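Local coordinates for pesticidal crystal protein Cry2Aa (Bacillus thuringiensis serovar kurstaki, PDB 1I5P) that binds midgut epithelial cells of dipteran and lepidopteran larvae and promotes their colloid-osmotic lysis, at residues A[500-511]-A[523-534]. Sequence-based numbering, arbitrary orientation.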
ATOM      1  N   HIS A 500     -12.147  -4.187   1.328  1.00 11.60           N
ATOM      2  CA  HIS A 500     -13.153  -3.458   0.555  1.00 13.34           C
ATOM      3  C   HIS A 500     -14.424  -4.265   0.331  1.00 14.31           C
ATOM      4  O   HIS A 500     -14.863  -4.464  -0.806  1.00 14.25           O
ATOM      5  CB  HIS A 500     -12.551  -3.049  -0.787  1.00 12.45           C
ATOM      6  CG  HIS A 500     -11.362  -2.149  -0.662  1.00 14.31           C
ATOM      7  ND1 HIS A 500     -10.444  -1.981  -1.679  1.00 12.75           N
ATOM      8  CD2 HIS A 500     -10.962  -1.336   0.345  1.00 16.18           C
ATOM      9  CE1 HIS A 500      -9.533  -1.102  -1.303  1.00 15.65           C
ATOM     10  NE2 HIS A 500      -9.824  -0.695  -0.081  1.00 16.06           N
ATOM     11  N   ALA A 501     -15.020  -4.716   1.425  1.00 13.91           N
ATOM     12  CA  ALA A 501     -16.235  -5.506   1.347  1.00 14.11           C
ATOM     13  C   ALA A 501     -17.488  -4.655   1.302  1.00 13.85           C
ATOM     14  O   ALA A 501     -17.487  -3.491   1.709  1.00 12.88           O
ATOM     15  CB  ALA A 501     -16.306  -6.455   2.531  1.00 13.80           C
ATOM     16  N   THR A 502     -18.562  -5.240   0.788  1.00 13.21           N
ATOM     17  CA  THR A 502     -19.845  -4.556   0.742  1.00 13.82           C
ATOM     18  C   THR A 502     -20.355  -4.549   2.177  1.00 13.32           C
ATOM     19  O   THR A 502     -20.881  -3.548   2.666  1.00 14.99           O
ATOM     20  CB  THR A 502     -20.853  -5.325  -0.130  1.00 15.23           C
ATOM     21  OG1 THR A 502     -20.397  -5.331  -1.488  1.00 14.79           O
ATOM     22  CG2 THR A 502     -22.228  -4.676  -0.050  1.00 12.82           C
ATOM     23  N   GLN A 503     -20.188  -5.688   2.843  1.00 11.60           N
ATOM     24  CA  GLN A 503     -20.612  -5.853   4.227  1.00 16.32           C
ATOM     25  C   GLN A 503     -20.029  -7.131   4.820  1.00 15.96           C
ATOM     26  O   GLN A 503     -19.739  -8.088   4.098  1.00 15.49           O
ATOM     27  CB  GLN A 503     -22.143  -5.897   4.329  1.00 14.18           C
ATOM     28  CG  GLN A 503     -22.810  -7.046   3.586  1.00 16.94           C
ATOM     29  CD  GLN A 503     -24.294  -7.151   3.910  1.00 19.65           C
ATOM     30  OE1 GLN A 503     -24.673  -7.352   5.065  1.00 19.56           O
ATOM     31  NE2 GLN A 503     -25.138  -7.000   2.896  1.00 18.37           N
ATOM     32  N   VAL A 504     -19.855  -7.129   6.138  1.00 17.00           N
ATOM     33  CA  VAL A 504     -19.320  -8.276   6.862  1.00 16.87           C
ATOM     34  C   VAL A 504     -20.114  -8.431   8.153  1.00 17.67           C
ATOM     35  O   VAL A 504     -20.400  -7.443   8.823  1.00 17.45           O
ATOM     36  CB  VAL A 504     -17.831  -8.061   7.244  1.00 18.17           C
ATOM     37  CG1 VAL A 504     -17.253  -9.346   7.831  1.00 18.99           C
ATOM     38  CG2 VAL A 504     -17.030  -7.618   6.027  1.00 16.13           C
ATOM     39  N   ASN A 505     -20.486  -9.658   8.503  1.00 17.73           N
ATOM     40  CA  ASN A 505     -21.208  -9.872   9.753  1.00 18.66           C
ATOM     41  C   ASN A 505     -20.190 -10.243  10.830  1.00 19.26           C
ATOM     42  O   ASN A 505     -19.000 -10.375  10.536  1.00 18.58           O
ATOM     43  CB  ASN A 505     -22.270 -10.971   9.598  1.00 19.90           C
ATOM     44  CG  ASN A 505     -21.690 -12.305   9.175  1.00 20.66           C
ATOM     45  OD1 ASN A 505     -22.432 -13.257   8.936  1.00 25.04           O
ATOM     46  ND2 ASN A 505     -20.373 -12.386   9.082  1.00 19.49           N
ATOM     47  N   ASN A 506     -20.643 -10.408  12.070  1.00 21.06           N
ATOM     48  CA  ASN A 506     -19.732 -10.742  13.158  1.00 20.49           C
ATOM     49  C   ASN A 506     -18.602  -9.709  13.168  1.00 19.52           C
ATOM     50  O   ASN A 506     -17.439 -10.048  13.370  1.00 19.06           O
ATOM     51  CB  ASN A 506     -19.138 -12.143  12.946  1.00 21.01           C
ATOM     52  CG  ASN A 506     -20.181 -13.251  13.033  1.00 22.79           C
ATOM     53  OD1 ASN A 506     -19.940 -14.381  12.597  1.00 22.38           O
ATOM     54  ND2 ASN A 506     -21.332 -12.939  13.610  1.00 18.38           N
ATOM     55  N   GLN A 507     -18.946  -8.445  12.946  1.00 19.44           N
ATOM     56  CA  GLN A 507     -17.937  -7.387  12.905  1.00 20.00           C
ATOM     57  C   GLN A 507     -17.145  -7.203  14.194  1.00 20.43           C
ATOM     58  O   GLN A 507     -15.981  -6.805  14.148  1.00 18.10           O
ATOM     59  CB  GLN A 507     -18.575  -6.057  12.496  1.00 19.83           C
ATOM     60  CG  GLN A 507     -19.063  -6.048  11.055  1.00 21.71           C
ATOM     61  CD  GLN A 507     -19.763  -4.757  10.679  1.00 24.67           C
ATOM     62  OE1 GLN A 507     -19.174  -3.869  10.052  1.00 22.96           O
ATOM     63  NE2 GLN A 507     -21.029  -4.645  11.061  1.00 21.83           N
ATOM     64  N   THR A 508     -17.754  -7.499  15.340  1.00 19.05           N
ATOM     65  CA  THR A 508     -17.049  -7.333  16.607  1.00 18.60           C
ATOM     66  C   THR A 508     -15.968  -8.386  16.791  1.00 19.57           C
ATOM     67  O   THR A 508     -15.093  -8.236  17.644  1.00 19.51           O
ATOM     68  CB  THR A 508     -18.000  -7.424  17.810  1.00 19.15           C
ATOM     69  OG1 THR A 508     -18.577  -8.734  17.860  1.00 21.76           O
ATOM     70  CG2 THR A 508     -19.098  -6.377  17.700  1.00 16.83           C
ATOM     71  N   ARG A 509     -16.038  -9.448  15.992  1.00 19.98           N
ATOM     72  CA  ARG A 509     -15.065 -10.527  16.068  1.00 19.91           C
ATOM     73  C   ARG A 509     -14.211 -10.584  14.803  1.00 18.94           C
ATOM     74  O   ARG A 509     -13.525 -11.572  14.556  1.00 18.86           O
ATOM     75  CB  ARG A 509     -15.779 -11.870  16.266  1.00 23.81           C
ATOM     76  CG  ARG A 509     -16.730 -11.928  17.470  1.00 30.42           C
ATOM     77  CD  ARG A 509     -16.001 -12.204  18.774  1.00 33.15           C
ATOM     78  NE  ARG A 509     -15.244 -13.451  18.714  1.00 37.71           N
ATOM     79  CZ  ARG A 509     -15.788 -14.662  18.646  1.00 40.50           C
ATOM     80  NH1 ARG A 509     -17.108 -14.807  18.636  1.00 43.16           N
ATOM     81  NH2 ARG A 509     -15.006 -15.730  18.569  1.00 41.94           N
ATOM     82  N   THR A 510     -14.247  -9.522  14.004  1.00 18.85           N
ATOM     83  CA  THR A 510     -13.471  -9.465  12.765  1.00 18.53           C
ATOM     84  C   THR A 510     -12.502  -8.291  12.826  1.00 17.70           C
ATOM     85  O   THR A 510     -12.906  -7.161  13.091  1.00 16.60           O
ATOM     86  CB  THR A 510     -14.394  -9.299  11.534  1.00 20.77           C
ATOM     87  OG1 THR A 510     -15.253 -10.441  11.428  1.00 23.00           O
ATOM     88  CG2 THR A 510     -13.570  -9.166  10.254  1.00 19.39           C
ATOM     89  N   PHE A 511     -11.226  -8.558  12.566  1.00 17.02           N
ATOM     90  CA  PHE A 511     -10.212  -7.512  12.634  1.00 17.75           C
ATOM     91  C   PHE A 511      -9.331  -7.394  11.400  1.00 17.24           C
ATOM     92  O   PHE A 511      -9.116  -8.356  10.672  1.00 16.49           O
ATOM     93  CB  PHE A 511      -9.303  -7.742  13.850  1.00 16.70           C
ATOM     94  CG  PHE A 511     -10.044  -7.878  15.149  1.00 15.72           C
ATOM     95  CD1 PHE A 511     -10.705  -9.061  15.465  1.00 15.00           C
ATOM     96  CD2 PHE A 511     -10.108  -6.812  16.040  1.00 13.21           C
ATOM     97  CE1 PHE A 511     -11.420  -9.183  16.653  1.00 17.86           C
ATOM     98  CE2 PHE A 511     -10.823  -6.922  17.233  1.00 16.76           C
ATOM     99  CZ  PHE A 511     -11.483  -8.113  17.539  1.00 12.10           C
ATOM    100  N   LEU A 523      -8.075  -9.639   6.425  1.00 14.72           N
ATOM    101  CA  LEU A 523      -9.268  -9.612   7.256  1.00 16.40           C
ATOM    102  C   LEU A 523      -9.227 -10.897   8.080  1.00 17.39           C
ATOM    103  O   LEU A 523      -9.292 -12.001   7.531  1.00 15.52           O
ATOM    104  CB  LEU A 523     -10.522  -9.571   6.374  1.00 17.86           C
ATOM    105  CG  LEU A 523     -11.746  -8.826   6.916  1.00 22.50           C
ATOM    106  CD1 LEU A 523     -11.363  -7.397   7.306  1.00 18.44           C
ATOM    107  CD2 LEU A 523     -12.850  -8.817   5.853  1.00 20.39           C
ATOM    108  N   ARG A 524      -9.093 -10.754   9.395  1.00 17.10           N
ATOM    109  CA  ARG A 524      -9.031 -11.919  10.266  1.00 19.10           C
ATOM    110  C   ARG A 524     -10.379 -12.221  10.909  1.00 17.48           C
ATOM    111  O   ARG A 524     -10.910 -11.412  11.672  1.00 18.45           O
ATOM    112  CB  ARG A 524      -7.977 -11.719  11.361  1.00 18.59           C
ATOM    113  CG  ARG A 524      -7.782 -12.953  12.235  1.00 21.32           C
ATOM    114  CD  ARG A 524      -6.761 -12.738  13.351  1.00 20.38           C
ATOM    115  NE  ARG A 524      -7.212 -11.783  14.363  1.00 19.66           N
ATOM    116  CZ  ARG A 524      -6.635 -10.607  14.593  1.00 20.62           C
ATOM    117  NH1 ARG A 524      -5.581 -10.230  13.881  1.00 21.75           N
ATOM    118  NH2 ARG A 524      -7.096  -9.815  15.550  1.00 18.57           N
ATOM    119  N   PHE A 525     -10.928 -13.387  10.589  1.00 17.31           N
ATOM    120  CA  PHE A 525     -12.204 -13.817  11.147  1.00 19.76           C
ATOM    121  C   PHE A 525     -11.926 -14.639  12.405  1.00 20.82           C
ATOM    122  O   PHE A 525     -11.242 -15.662  12.351  1.00 20.22           O
ATOM    123  CB  PHE A 525     -12.976 -14.679  10.137  1.00 17.57           C
ATOM    124  CG  PHE A 525     -13.276 -13.982   8.836  1.00 17.65           C
ATOM    125  CD1 PHE A 525     -12.928 -14.572   7.622  1.00 17.96           C
ATOM    126  CD2 PHE A 525     -13.902 -12.740   8.821  1.00 16.39           C
ATOM    127  CE1 PHE A 525     -13.199 -13.931   6.411  1.00 16.60           C
ATOM    128  CE2 PHE A 525     -14.178 -12.090   7.613  1.00 16.85           C
ATOM    129  CZ  PHE A 525     -13.825 -12.689   6.407  1.00 14.50           C
ATOM    130  N   GLU A 526     -12.444 -14.186  13.539  1.00 21.51           N
ATOM    131  CA  GLU A 526     -12.239 -14.900  14.793  1.00 23.08           C
ATOM    132  C   GLU A 526     -13.490 -15.655  15.208  1.00 24.61           C
ATOM    133  O   GLU A 526     -13.457 -16.463  16.133  1.00 26.06           O
ATOM    134  CB  GLU A 526     -11.825 -13.924  15.897  1.00 21.08           C
ATOM    135  CG  GLU A 526     -10.418 -13.379  15.725  1.00 20.74           C
ATOM    136  CD  GLU A 526     -10.005 -12.450  16.849  1.00 21.78           C
ATOM    137  OE1 GLU A 526     -10.717 -12.389  17.872  1.00 23.03           O
ATOM    138  OE2 GLU A 526      -8.956 -11.785  16.714  1.00 23.50           O
ATOM    139  N   GLN A 527     -14.595 -15.381  14.521  1.00 25.10           N
ATOM    140  CA  GLN A 527     -15.860 -16.044  14.803  1.00 24.92           C
ATOM    141  C   GLN A 527     -16.268 -16.915  13.622  1.00 24.88           C
ATOM    142  O   GLN A 527     -16.277 -16.466  12.476  1.00 23.07           O
ATOM    143  CB  GLN A 527     -16.948 -15.008  15.097  1.00 27.09           C
ATOM    144  CG  GLN A 527     -18.351 -15.590  15.179  1.00 28.56           C
ATOM    145  CD  GLN A 527     -19.333 -14.651  15.844  1.00 31.76           C
ATOM    146  OE1 GLN A 527     -19.064 -13.458  16.002  1.00 33.05           O
ATOM    147  NE2 GLN A 527     -20.487 -15.180  16.230  1.00 32.34           N
ATOM    148  N   SER A 528     -16.605 -18.166  13.909  1.00 23.88           N
ATOM    149  CA  SER A 528     -17.003 -19.098  12.867  1.00 22.45           C
ATOM    150  C   SER A 528     -18.298 -18.640  12.191  1.00 21.16           C
ATOM    151  O   SER A 528     -19.096 -17.907  12.777  1.00 22.39           O
ATOM    152  CB  SER A 528     -17.170 -20.500  13.462  1.00 21.37           C
ATOM    153  OG  SER A 528     -17.204 -21.486  12.446  1.00 19.16           O
ATOM    154  N   ASN A 529     -18.486 -19.065  10.947  1.00 20.86           N
ATOM    155  CA  ASN A 529     -19.664 -18.711  10.163  1.00 20.93           C
ATOM    156  C   ASN A 529     -19.790 -17.209   9.901  1.00 22.03           C
ATOM    157  O   ASN A 529     -20.869 -16.616  10.022  1.00 19.23           O
ATOM    158  CB  ASN A 529     -20.937 -19.230  10.836  1.00 21.00           C
ATOM    159  CG  ASN A 529     -22.130 -19.210   9.903  1.00 25.27           C
ATOM    160  OD1 ASN A 529     -21.977 -19.164   8.679  1.00 23.70           O
ATOM    161  ND2 ASN A 529     -23.328 -19.261  10.473  1.00 23.37           N
ATOM    162  N   THR A 530     -18.671 -16.595   9.537  1.00 21.56           N
ATOM    163  CA  THR A 530     -18.655 -15.179   9.214  1.00 20.17           C
ATOM    164  C   THR A 530     -18.688 -15.088   7.695  1.00 19.46           C
ATOM    165  O   THR A 530     -17.972 -15.812   7.004  1.00 18.38           O
ATOM    166  CB  THR A 530     -17.373 -14.487   9.731  1.00 22.35           C
ATOM    167  OG1 THR A 530     -17.341 -14.539  11.164  1.00 24.06           O
ATOM    168  CG2 THR A 530     -17.334 -13.029   9.283  1.00 18.50           C
ATOM    169  N   THR A 531     -19.533 -14.208   7.179  1.00 18.77           N
ATOM    170  CA  THR A 531     -19.649 -14.025   5.744  1.00 16.92           C
ATOM    171  C   THR A 531     -19.264 -12.610   5.359  1.00 16.86           C
ATOM    172  O   THR A 531     -19.736 -11.642   5.957  1.00 16.24           O
ATOM    173  CB  THR A 531     -21.088 -14.290   5.251  1.00 17.98           C
ATOM    174  OG1 THR A 531     -21.400 -15.680   5.418  1.00 19.70           O
ATOM    175  CG2 THR A 531     -21.227 -13.913   3.784  1.00 14.92           C
ATOM    176  N   ALA A 532     -18.391 -12.508   4.365  1.00 14.14           N
ATOM    177  CA  ALA A 532     -17.938 -11.226   3.856  1.00 14.62           C
ATOM    178  C   ALA A 532     -18.421 -11.118   2.412  1.00 15.26           C
ATOM    179  O   ALA A 532     -18.075 -11.949   1.568  1.00 15.91           O
ATOM    180  CB  ALA A 532     -16.407 -11.139   3.912  1.00 10.78           C
ATOM    181  N   ARG A 533     -19.237 -10.109   2.132  1.00 15.39           N
ATOM    182  CA  ARG A 533     -19.743  -9.921   0.784  1.00 14.82           C
ATOM    183  C   ARG A 533     -18.994  -8.830   0.038  1.00 15.16           C
ATOM    184  O   ARG A 533     -18.706  -7.772   0.590  1.00 14.94           O
ATOM    185  CB  ARG A 533     -21.232  -9.567   0.798  1.00 14.38           C
ATOM    186  CG  ARG A 533     -21.702  -8.957  -0.529  1.00 14.34           C
ATOM    187  CD  ARG A 533     -23.206  -8.904  -0.649  1.00 17.71           C
ATOM    188  NE  ARG A 533     -23.777 -10.245  -0.734  1.00 18.27           N
ATOM    189  CZ  ARG A 533     -25.071 -10.495  -0.900  1.00 20.62           C
ATOM    190  NH1 ARG A 533     -25.935  -9.493  -0.997  1.00 20.31           N
ATOM    191  NH2 ARG A 533     -25.499 -11.747  -0.981  1.00 20.49           N
ATOM    192  N   TYR A 534     -18.703  -9.100  -1.229  1.00 15.03           N
ATOM    193  CA  TYR A 534     -18.019  -8.153  -2.097  1.00 13.53           C
ATOM    194  C   TYR A 534     -18.847  -7.983  -3.361  1.00 14.41           C
ATOM    195  O   TYR A 534     -19.511  -8.918  -3.812  1.00 11.32           O
ATOM    196  CB  TYR A 534     -16.622  -8.663  -2.451  1.00 15.39           C
ATOM    197  CG  TYR A 534     -15.765  -8.904  -1.236  1.00 14.64           C
ATOM    198  CD1 TYR A 534     -15.877 -10.081  -0.505  1.00 12.52           C
ATOM    199  CD2 TYR A 534     -14.893  -7.923  -0.773  1.00 15.29           C
ATOM    200  CE1 TYR A 534     -15.149 -10.278   0.665  1.00 15.00           C
ATOM    201  CE2 TYR A 534     -14.158  -8.108   0.396  1.00 16.86           C
ATOM    202  CZ  TYR A 534     -14.296  -9.285   1.108  1.00 13.43           C
ATOM    203  OH  TYR A 534     -13.607  -9.452   2.284  1.00 14.78           O
TER
HETATM  204  O   HOH W   1     -22.594 -15.872   8.340  1.00 29.82           O
HETATM  205  O   HOH W   2     -15.270 -13.152  12.435  1.00 11.87           O
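Phe511 and Arg524 form an antiparallel hydrogen-bonded pair. Arg524 N donates to Phe511 O at 2.7 Å, and Phe511 N donates back to Arg524 O. Farther along, Glu526 N reaches Arg509 O. In the second strand pairing, Arg533 N donates to Gln503 O at 2.9 Å. The return bond from Gln503 N to Arg533 O is weak. Thr502 and Gln503 both pair with Arg533, which fits a classic beta bulge.

Among the charged groups, Arg524 forms a salt bridge with Glu526 within 523-534. Its NE and NH2 both donate to OE2, which holds the guanidinium beside Phe511. Phe511 CB lies over one guanidinium face, 3.5 Å from Arg524 NH2.

Both segments belong to the C-terminal jelly-roll, lectin-like beta sandwich. Each segment runs from one sheet to the other: 503-504 pairs with 530-537, and 510-513 with 522-525. Apolar groups meet between the sheets. Val504 CG1 lies 4.1 Å from Phe525 CE2, and Thr510 CG2 packs on Leu523 CG at 3.8 Å. Ala501 CB makes a CH-pi contact over the Tyr534 face, 3.9 Å from the centroid. The Tyr534 hydroxyl bonds to Pro498 O.

In the turns, the Asn506 and Gln527 side chains cross at about a right angle. Their amides stack, planes 4° apart, with Gln527 OE1 3.2 Å from Asn506 CG. With chi1 at 170°, Gln527 CG points away from the backbone N and the extended chain carries its amide across to Asn506. A water donates to Thr510 OG1 at 2.9 Å and to Thr530 OG1, and accepts from Gln527 N.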